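Local coordinates for salt-tolerant glutaminase (Micrococcus luteus, PDB 3AGD), which probably catalyses the hydrolysis of L-glutamine to L-glutamate and ammonium as a member of the glutaminase family, at residues D325-L331 with I404-N410; A346-R351 with A391-A395; I417-R422 with R446-L450. All coordinates share one frame; numbering follows the deposited sequence.

Contact 1 of 3, residues D325-L331 with I404-N410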
loop_
_atom_site.group_PDB
_atom_site.type_symbol
_atom_site.label_atom_id
_atom_site.label_comp_id
_atom_site.label_asym_id
_atom_site.label_seq_id
_atom_site.Cartn_x
_atom_site.Cartn_y
_atom_site.Cartn_z
ATOM N N ASP A 325 6.123 21.507 -35.934
ATOM C CA ASP A 325 5.895 20.113 -36.277
ATOM C C ASP A 325 6.434 19.117 -35.258
ATOM O O ASP A 325 6.230 17.909 -35.405
ATOM C CB ASP A 325 6.531 19.816 -37.622
ATOM C CG ASP A 325 7.995 20.194 -37.652
ATOM O OD1 ASP A 325 8.296 21.399 -37.796
ATOM O OD2 ASP A 325 8.845 19.287 -37.508
ATOM N N ARG A 326 7.146 19.588 -34.241
ATOM C CA ARG A 326 7.649 18.630 -33.273
ATOM C C ARG A 326 7.245 18.888 -31.836
ATOM O O ARG A 326 7.084 20.027 -31.399
ATOM C CB ARG A 326 9.170 18.481 -33.372
ATOM C CG ARG A 326 10.010 19.612 -32.825
ATOM C CD ARG A 326 11.459 19.131 -32.746
ATOM N NE ARG A 326 11.849 18.446 -33.979
ATOM C CZ ARG A 326 12.909 17.653 -34.102
ATOM N NH1 ARG A 326 13.174 17.077 -35.271
ATOM N NH2 ARG A 326 13.701 17.428 -33.059
ATOM N N VAL A 327 7.081 17.789 -31.115
ATOM C CA VAL A 327 6.680 17.807 -29.726
ATOM C C VAL A 327 7.807 17.265 -28.844
ATOM O O VAL A 327 8.475 16.296 -29.203
ATOM C CB VAL A 327 5.409 16.949 -29.552
ATOM C CG1 VAL A 327 5.099 16.744 -28.082
ATOM C CG2 VAL A 327 4.237 17.626 -30.261
ATOM N N PHE A 328 8.031 17.910 -27.705
ATOM C CA PHE A 328 9.060 17.465 -26.774
ATOM C C PHE A 328 8.331 16.933 -25.557
ATOM O O PHE A 328 7.639 17.672 -24.856
ATOM C CB PHE A 328 9.979 18.621 -26.372
ATOM C CG PHE A 328 10.573 19.343 -27.540
ATOM C CD1 PHE A 328 9.765 20.106 -28.378
ATOM C CD2 PHE A 328 11.919 19.207 -27.848
ATOM C CE1 PHE A 328 10.288 20.724 -29.507
ATOM C CE2 PHE A 328 12.457 19.821 -28.978
ATOM C CZ PHE A 328 11.638 20.579 -29.811
ATOM N N LEU A 329 8.472 15.637 -25.327
ATOM C CA LEU A 329 7.816 14.984 -24.210
ATOM C C LEU A 329 8.890 14.498 -23.237
ATOM O O LEU A 329 9.599 13.534 -23.520
ATOM C CB LEU A 329 7.000 13.804 -24.738
ATOM C CG LEU A 329 5.859 13.201 -23.916
ATOM C CD1 LEU A 329 5.441 11.901 -24.587
ATOM C CD2 LEU A 329 6.286 12.928 -22.492
ATOM N N HIS A 330 9.014 15.171 -22.097
ATOM C CA HIS A 330 10.007 14.790 -21.097
ATOM C C HIS A 330 9.387 14.044 -19.912
ATOM O O HIS A 330 8.442 14.529 -19.283
ATOM C CB HIS A 330 10.753 16.031 -20.606
ATOM C CG HIS A 330 11.753 16.562 -21.586
ATOM N ND1 HIS A 330 11.438 16.831 -22.900
ATOM C CD2 HIS A 330 13.065 16.868 -21.444
ATOM C CE1 HIS A 330 12.511 17.280 -23.527
ATOM N NE2 HIS A 330 13.512 17.311 -22.666
ATOM N N LEU A 331 9.932 12.864 -19.619
ATOM C CA LEU A 331 9.458 12.023 -18.527
ATOM C C LEU A 331 10.377 12.150 -17.310
ATOM O O LEU A 331 11.480 12.686 -17.413
ATOM C CB LEU A 331 9.396 10.562 -18.991
ATOM C CG LEU A 331 8.618 10.309 -20.290
ATOM C CD1 LEU A 331 8.541 8.816 -20.571
ATOM C CD2 LEU A 331 7.218 10.892 -20.163
ATOM N N ILE A 404 1.736 16.700 -36.319
ATOM C CA ILE A 404 2.913 16.472 -35.499
ATOM C C ILE A 404 3.779 15.510 -36.312
ATOM O O ILE A 404 3.304 14.456 -36.737
ATOM C CB ILE A 404 2.527 15.837 -34.139
ATOM C CG1 ILE A 404 1.702 16.841 -33.324
ATOM C CG2 ILE A 404 3.786 15.426 -33.365
ATOM C CD1 ILE A 404 1.181 16.311 -32.000
ATOM N N ARG A 405 5.033 15.882 -36.554
ATOM C CA ARG A 405 5.935 15.033 -37.334
ATOM C C ARG A 405 7.015 14.361 -36.493
ATOM O O ARG A 405 7.468 13.258 -36.808
ATOM C CB ARG A 405 6.578 15.847 -38.468
ATOM C CG ARG A 405 5.575 16.274 -39.534
ATOM C CD ARG A 405 6.205 17.012 -40.717
ATOM N NE ARG A 405 5.265 17.014 -41.833
ATOM C CZ ARG A 405 4.540 18.059 -42.218
ATOM N NH1 ARG A 405 4.646 19.224 -41.593
ATOM N NH2 ARG A 405 3.666 17.920 -43.207
ATOM N N THR A 406 7.428 15.019 -35.419
ATOM C CA THR A 406 8.453 14.451 -34.563
ATOM C C THR A 406 8.145 14.616 -33.081
ATOM O O THR A 406 7.678 15.664 -32.636
ATOM C CB THR A 406 9.836 15.083 -34.849
ATOM O OG1 THR A 406 10.221 14.796 -36.199
ATOM C CG2 THR A 406 10.888 14.516 -33.911
ATOM N N VAL A 407 8.401 13.554 -32.329
ATOM C CA VAL A 407 8.203 13.566 -30.893
ATOM C C VAL A 407 9.537 13.188 -30.274
ATOM O O VAL A 407 10.069 12.107 -30.534
ATOM C CB VAL A 407 7.121 12.543 -30.442
ATOM C CG1 VAL A 407 7.148 12.384 -28.920
ATOM C CG2 VAL A 407 5.737 13.020 -30.873
ATOM N N VAL A 408 10.095 14.099 -29.488
ATOM C CA VAL A 408 11.355 13.839 -28.807
ATOM C C VAL A 408 10.975 13.267 -27.442
ATOM O O VAL A 408 10.332 13.946 -26.642
ATOM C CB VAL A 408 12.165 15.141 -28.606
ATOM C CG1 VAL A 408 13.460 14.845 -27.870
ATOM C CG2 VAL A 408 12.461 15.780 -29.953
ATOM N N LEU A 409 11.343 12.014 -27.193
ATOM C CA LEU A 409 11.038 11.365 -25.921
ATOM C C LEU A 409 12.290 11.397 -25.041
ATOM O O LEU A 409 13.181 10.564 -25.197
ATOM C CB LEU A 409 10.614 9.912 -26.157
ATOM C CG LEU A 409 9.480 9.342 -25.292
ATOM C CD1 LEU A 409 9.483 7.821 -25.400
ATOM C CD2 LEU A 409 9.653 9.762 -23.841
ATOM N N ASN A 410 12.348 12.348 -24.114
ATOM C CA ASN A 410 13.506 12.489 -23.233
ATOM C C ASN A 410 13.333 11.806 -21.870
ATOM O O ASN A 410 12.421 12.133 -21.104
ATOM C CB ASN A 410 13.819 13.973 -23.031
ATOM C CG ASN A 410 15.082 14.193 -22.230
ATOM O OD1 ASN A 410 15.148 13.859 -21.045
ATOM N ND2 ASN A 410 16.101 14.750 -22.877
HETATM O O HOH W 1 10.421 17.332 -37.364
HETATM O O HOH W 2 13.574 14.054 -18.702
#
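Val327 and Val408 lie at the heart of a parallel strand pair in the mixed sheet of the STAS domain, where 326-331 runs beside 406-410 with their directions only 16° apart. Val327 uses both of its backbone polar groups here: its N donates to Thr406 O (2.7 Å), and its O receives Val408 N. Val408 O in turn takes Leu329 N, continuing the parallel pattern.

The two valines project from opposite faces of the sheet. Val327 shares its face with Leu329, and Val327 CG2 touches both CG2 and CD1 of Ile404, each at 3.8 Å. On the other face Val408 CG2 lies alongside Phe328 CD2 (4.1 Å) and meets Arg326 NH2 (3.7 Å), while Thr406 CG2 sits over one face of the same guanidinium.

Asn410 lies on the same face as Val408, and its ND2 is hydrogen-bonded to Glu442 of strand 438-442. With CG anti to the backbone N (chi1 -175°), its amide stacks against His330, the two planes only 5° apart. Asn410 CB stands over the imidazole, 3.4 Å from the His330 ring centroid, in a CH-pi contact.

Contact 2 of 3, residues A346-R351 with A391-A395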
loop_
_atom_site.group_PDB
_atom_site.type_symbol
_atom_site.label_atom_id
_atom_site.label_comp_id
_atom_site.label_asym_id
_atom_site.label_seq_id
_atom_site.Cartn_x
_atom_site.Cartn_y
_atom_site.Cartn_z
ATOM N N ALA A 346 -0.568 10.481 -22.463
ATOM C CA ALA A 346 -0.004 11.682 -23.071
ATOM C C ALA A 346 0.228 11.419 -24.553
ATOM O O ALA A 346 -0.121 12.241 -25.399
ATOM C CB ALA A 346 1.312 12.064 -22.389
ATOM N N LEU A 347 0.809 10.266 -24.863
ATOM C CA LEU A 347 1.070 9.910 -26.247
ATOM C C LEU A 347 -0.228 9.862 -27.039
ATOM O O LEU A 347 -0.320 10.422 -28.132
ATOM C CB LEU A 347 1.783 8.560 -26.322
ATOM C CG LEU A 347 3.192 8.539 -25.721
ATOM C CD1 LEU A 347 3.778 7.155 -25.875
ATOM C CD2 LEU A 347 4.073 9.571 -26.414
ATOM N N THR A 348 -1.236 9.201 -26.484
ATOM C CA THR A 348 -2.527 9.094 -27.152
ATOM C C THR A 348 -3.187 10.459 -27.321
ATOM O O THR A 348 -3.784 10.745 -28.363
ATOM C CB THR A 348 -3.488 8.169 -26.367
ATOM O OG1 THR A 348 -3.019 6.820 -26.454
ATOM C CG2 THR A 348 -4.890 8.233 -26.946
ATOM N N ASP A 349 -3.073 11.295 -26.291
ATOM C CA ASP A 349 -3.663 12.624 -26.303
ATOM C C ASP A 349 -3.102 13.544 -27.392
ATOM O O ASP A 349 -3.669 14.606 -27.660
ATOM C CB ASP A 349 -3.493 13.287 -24.931
ATOM C CG ASP A 349 -4.505 12.785 -23.898
ATOM O OD1 ASP A 349 -4.458 13.264 -22.746
ATOM O OD2 ASP A 349 -5.344 11.919 -24.226
ATOM N N LEU A 350 -1.994 13.151 -28.016
ATOM C CA LEU A 350 -1.410 13.979 -29.070
ATOM C C LEU A 350 -2.277 13.983 -30.334
ATOM O O LEU A 350 -2.103 14.833 -31.205
ATOM C CB LEU A 350 0.007 13.505 -29.414
ATOM C CG LEU A 350 1.094 13.703 -28.356
ATOM C CD1 LEU A 350 2.414 13.155 -28.886
ATOM C CD2 LEU A 350 1.226 15.182 -28.009
ATOM N N ARG A 351 -3.197 13.026 -30.430
ATOM C CA ARG A 351 -4.105 12.928 -31.573
ATOM C C ARG A 351 -3.426 12.739 -32.928
ATOM O O ARG A 351 -3.888 13.290 -33.924
ATOM C CB ARG A 351 -4.981 14.182 -31.659
ATOM C CG ARG A 351 -5.819 14.458 -30.437
ATOM C CD ARG A 351 -6.659 13.256 -30.096
ATOM N NE ARG A 351 -7.483 13.492 -28.918
ATOM C CZ ARG A 351 -7.992 12.523 -28.164
ATOM N NH1 ARG A 351 -8.733 12.824 -27.109
ATOM N NH2 ARG A 351 -7.746 11.254 -28.463
ATOM N N ALA A 391 -0.264 17.452 -23.269
ATOM C CA ALA A 391 -0.282 16.761 -24.559
ATOM C C ALA A 391 -1.520 17.189 -25.336
ATOM O O ALA A 391 -1.447 17.487 -26.528
ATOM C CB ALA A 391 -0.290 15.250 -24.359
ATOM N N ALA A 392 -2.658 17.219 -24.652
ATOM C CA ALA A 392 -3.906 17.623 -25.282
ATOM C C ALA A 392 -3.775 19.067 -25.753
ATOM O O ALA A 392 -4.245 19.425 -26.833
ATOM C CB ALA A 392 -5.061 17.488 -24.295
ATOM N N ALA A 393 -3.125 19.889 -24.934
ATOM C CA ALA A 393 -2.921 21.296 -25.255
ATOM C C ALA A 393 -2.001 21.430 -26.461
ATOM O O ALA A 393 -2.143 22.360 -27.255
ATOM C CB ALA A 393 -2.325 22.026 -24.056
ATOM N N ALA A 394 -1.056 20.499 -26.587
ATOM C CA ALA A 394 -0.107 20.498 -27.700
ATOM C C ALA A 394 -0.822 20.139 -29.003
ATOM O O ALA A 394 -0.507 20.674 -30.064
ATOM C CB ALA A 394 1.022 19.502 -27.433
ATOM N N ALA A 395 -1.788 19.233 -28.914
ATOM C CA ALA A 395 -2.547 18.806 -30.083
ATOM C C ALA A 395 -3.578 19.864 -30.463
ATOM O O ALA A 395 -3.926 20.010 -31.634
ATOM C CB ALA A 395 -3.241 17.479 -29.798
HETATM O O HOH W 3 -3.240 15.482 -22.339
#
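Ala391 and Ala395, one turn apart on helix 389-395, face the C-terminal end of helix 337-349, and the two backbones come close enough to bring the CA atoms of Asp349 and Ala392 within 5.1 Å and those of Leu350 and Ala395 equally near. Such proximity is consistent with the small alanine side chains on the facing side. Ala391 CB presses against Ala346 O at 3.2 Å and against Asp349 CB at 3.8 Å. One turn on, Ala395 CB repeats the pattern on Leu350 O, also at 3.2 Å, with Asp349 O a little farther away. Leu350 starts away from the opposing helix, but its CD2 branch reaches back to Ala391 CB (4.0 Å). Beyond it the chain turns out of the helix at Arg351, which has positive phi, and the Arg351 CG methylene lies beside Ala395 CB.

No direct hydrogen bond joins the segments; a water does so instead, donating to Asp349 OD1 (2.6 Å) and accepting from Ala392 N (3.0 Å). Asp349 OD1 also forms a salt bridge with Arg49 of the second subunit. The helix junction of the STAS domain thus sets alanine methyls against backbone carbonyls and short aliphatic groups, with a single water carrying the polar link between an interface carboxylate and a backbone amide near the helix start.

Contact 3 of 3, residues I417-R422 with R446-L450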
loop_
_atom_site.group_PDB
_atom_site.type_symbol
_atom_site.label_atom_id
_atom_site.label_comp_id
_atom_site.label_asym_id
_atom_site.label_seq_id
_atom_site.Cartn_x
_atom_site.Cartn_y
_atom_site.Cartn_z
ATOM N N ILE A 417 12.978 2.546 -14.492
ATOM C CA ILE A 417 11.722 2.034 -15.009
ATOM C C ILE A 417 11.727 0.517 -14.891
ATOM O O ILE A 417 12.757 -0.117 -15.117
ATOM C CB ILE A 417 11.560 2.446 -16.488
ATOM C CG1 ILE A 417 10.230 1.936 -17.043
ATOM C CG2 ILE A 417 12.723 1.899 -17.304
ATOM C CD1 ILE A 417 9.915 2.467 -18.425
ATOM N N ASP A 418 10.588 -0.067 -14.528
ATOM C CA ASP A 418 10.526 -1.515 -14.403
ATOM C C ASP A 418 10.171 -2.091 -15.767
ATOM O O ASP A 418 9.896 -1.344 -16.707
ATOM C CB ASP A 418 9.518 -1.929 -13.316
ATOM C CG ASP A 418 8.072 -1.794 -13.753
ATOM O OD1 ASP A 418 7.775 -0.961 -14.636
ATOM O OD2 ASP A 418 7.223 -2.522 -13.188
ATOM N N ASP A 419 10.198 -3.411 -15.891
ATOM C CA ASP A 419 9.903 -4.034 -17.174
ATOM C C ASP A 419 8.520 -3.733 -17.724
ATOM O O ASP A 419 8.350 -3.642 -18.937
ATOM C CB ASP A 419 10.119 -5.545 -17.095
ATOM C CG ASP A 419 11.587 -5.910 -16.977
ATOM O OD1 ASP A 419 12.437 -5.035 -17.259
ATOM O OD2 ASP A 419 11.892 -7.067 -16.615
ATOM N N VAL A 420 7.534 -3.581 -16.847
ATOM C CA VAL A 420 6.181 -3.285 -17.303
ATOM C C VAL A 420 6.121 -1.916 -17.971
ATOM O O VAL A 420 5.602 -1.785 -19.076
ATOM C CB VAL A 420 5.169 -3.318 -16.138
ATOM C CG1 VAL A 420 3.805 -2.786 -16.606
ATOM C CG2 VAL A 420 5.023 -4.744 -15.633
ATOM N N GLY A 421 6.647 -0.897 -17.299
ATOM C CA GLY A 421 6.632 0.436 -17.874
ATOM C C GLY A 421 7.448 0.446 -19.152
ATOM O O GLY A 421 7.135 1.143 -20.112
ATOM N N ARG A 422 8.502 -0.358 -19.143
ATOM C CA ARG A 422 9.419 -0.502 -20.258
ATOM C C ARG A 422 8.710 -1.133 -21.468
ATOM O O ARG A 422 8.944 -0.742 -22.608
ATOM C CB ARG A 422 10.599 -1.357 -19.785
ATOM C CG ARG A 422 11.726 -1.527 -20.757
ATOM C CD ARG A 422 12.882 -2.286 -20.104
ATOM N NE ARG A 422 13.723 -1.439 -19.259
ATOM C CZ ARG A 422 13.864 -1.582 -17.944
ATOM N NH1 ARG A 422 13.212 -2.539 -17.296
ATOM N NH2 ARG A 422 14.679 -0.775 -17.274
ATOM N N ARG A 446 20.550 5.073 -21.117
ATOM C CA ARG A 446 19.814 3.980 -21.750
ATOM C C ARG A 446 19.163 2.994 -20.784
ATOM O O ARG A 446 19.685 1.911 -20.514
ATOM C CB ARG A 446 20.687 3.239 -22.778
ATOM C CG ARG A 446 22.086 2.847 -22.347
ATOM C CD ARG A 446 22.831 2.310 -23.565
ATOM N NE ARG A 446 24.211 1.921 -23.286
ATOM C CZ ARG A 446 25.051 1.455 -24.208
ATOM N NH1 ARG A 446 24.651 1.321 -25.467
ATOM N NH2 ARG A 446 26.290 1.120 -23.874
ATOM N N ILE A 447 17.999 3.395 -20.281
ATOM C CA ILE A 447 17.224 2.600 -19.337
ATOM C C ILE A 447 16.010 1.961 -20.007
ATOM O O ILE A 447 15.353 1.097 -19.426
ATOM C CB ILE A 447 16.716 3.477 -18.176
ATOM C CG1 ILE A 447 15.840 4.606 -18.730
ATOM C CG2 ILE A 447 17.893 4.049 -17.402
ATOM C CD1 ILE A 447 15.262 5.531 -17.671
ATOM N N LEU A 448 15.722 2.381 -21.234
ATOM C CA LEU A 448 14.568 1.869 -21.961
ATOM C C LEU A 448 14.702 0.447 -22.510
ATOM O O LEU A 448 13.775 -0.353 -22.394
ATOM C CB LEU A 448 14.205 2.823 -23.105
ATOM C CG LEU A 448 12.742 3.281 -23.127
ATOM C CD1 LEU A 448 12.494 4.131 -24.359
ATOM C CD2 LEU A 448 11.815 2.077 -23.130
ATOM N N PRO A 449 15.853 0.113 -23.117
ATOM C CA PRO A 449 16.051 -1.232 -23.673
ATOM C C PRO A 449 15.896 -2.396 -22.687
ATOM O O PRO A 449 16.075 -2.232 -21.478
ATOM C CB PRO A 449 17.454 -1.152 -24.277
ATOM C CG PRO A 449 18.130 -0.108 -23.439
ATOM C CD PRO A 449 17.058 0.938 -23.307
ATOM N N LEU A 450 15.561 -3.566 -23.235
ATOM C CA LEU A 450 15.353 -4.806 -22.477
ATOM C C LEU A 450 13.943 -4.919 -21.901
ATOM O O LEU A 450 13.816 -5.047 -20.665
ATOM C CB LEU A 450 16.386 -4.947 -21.350
ATOM C CG LEU A 450 17.733 -5.600 -21.685
ATOM C CD1 LEU A 450 17.508 -7.060 -22.055
ATOM C CD2 LEU A 450 18.414 -4.853 -22.821
HETATM O O HOH W 4 11.967 -1.147 -24.011
#
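Arg422 reaches across from the first turn of helix 419-434 and grips the carbonyl of Ile447 side-on. Its NE and NH2 both donate to Ile447 O, at 3.0 and 2.9 Å, and the oxygen lies close to the guanidinium plane; both nitrogens lie in the carbonyl plane. The side chain leaves the backbone with CG anti to N (chi1 -175°) and then bends at chi3 (-80°), which swings the guanidinium edge onto this oxygen. Its remaining nitrogen, NH1, faces back to Asp419 OD1 in a salt bridge of 2.6 Å whose hydrogen bond is weak. The two bonds to Ile447 O, together with the salt bridge, limit the rotation of the guanidinium.

Ile417 comes to the same carbonyl with a methyl: its CG2 lies 3.5 Å from Ile447 O and makes a looser apolar contact with Ile447 CG1 (4.4 Å). A water donates to Leu448 O (2.6 Å) and, weakly, to Arg422 O. At the start of the same helix Asp418 is the N-cap, its OD1 accepting from Gly421 N at 2.9 Å.

The backbone N atoms of Ile447 and Leu448 are hydrogen-bonded to the Asp443 carboxylate, which probably steadies this loop. The tail follows strand 438-442 and packs Ile447 and Leu448 on Val414 and Leu411 of strand 406-417, which leads into helix 419-434; Asp418 and Val420 at the helix start pack on Arg303 of the second subunit.

After strand 317-323, its antiparallel partner, strand 326-332 opens contact 1, which closes only when the chain returns as strand 406-417. Contact 2 falls within that excursion, joining the end of helix 337-349 to helix 389-395, which leads on to the second strand of contact 1. The two touch directly: Leu347 packs on Leu329, and Leu350 meets Val327, Ile404 and Val407, so the helix end covers one face of the strand pair. Contact 3 follows in series without touching either, its centre about 19 Å from that of contact 1; it closes the loop through helix 419-434 and strand 438-442, tying the helix start to the C-terminal tail. Contacts 2 and 3 both meet the second subunit.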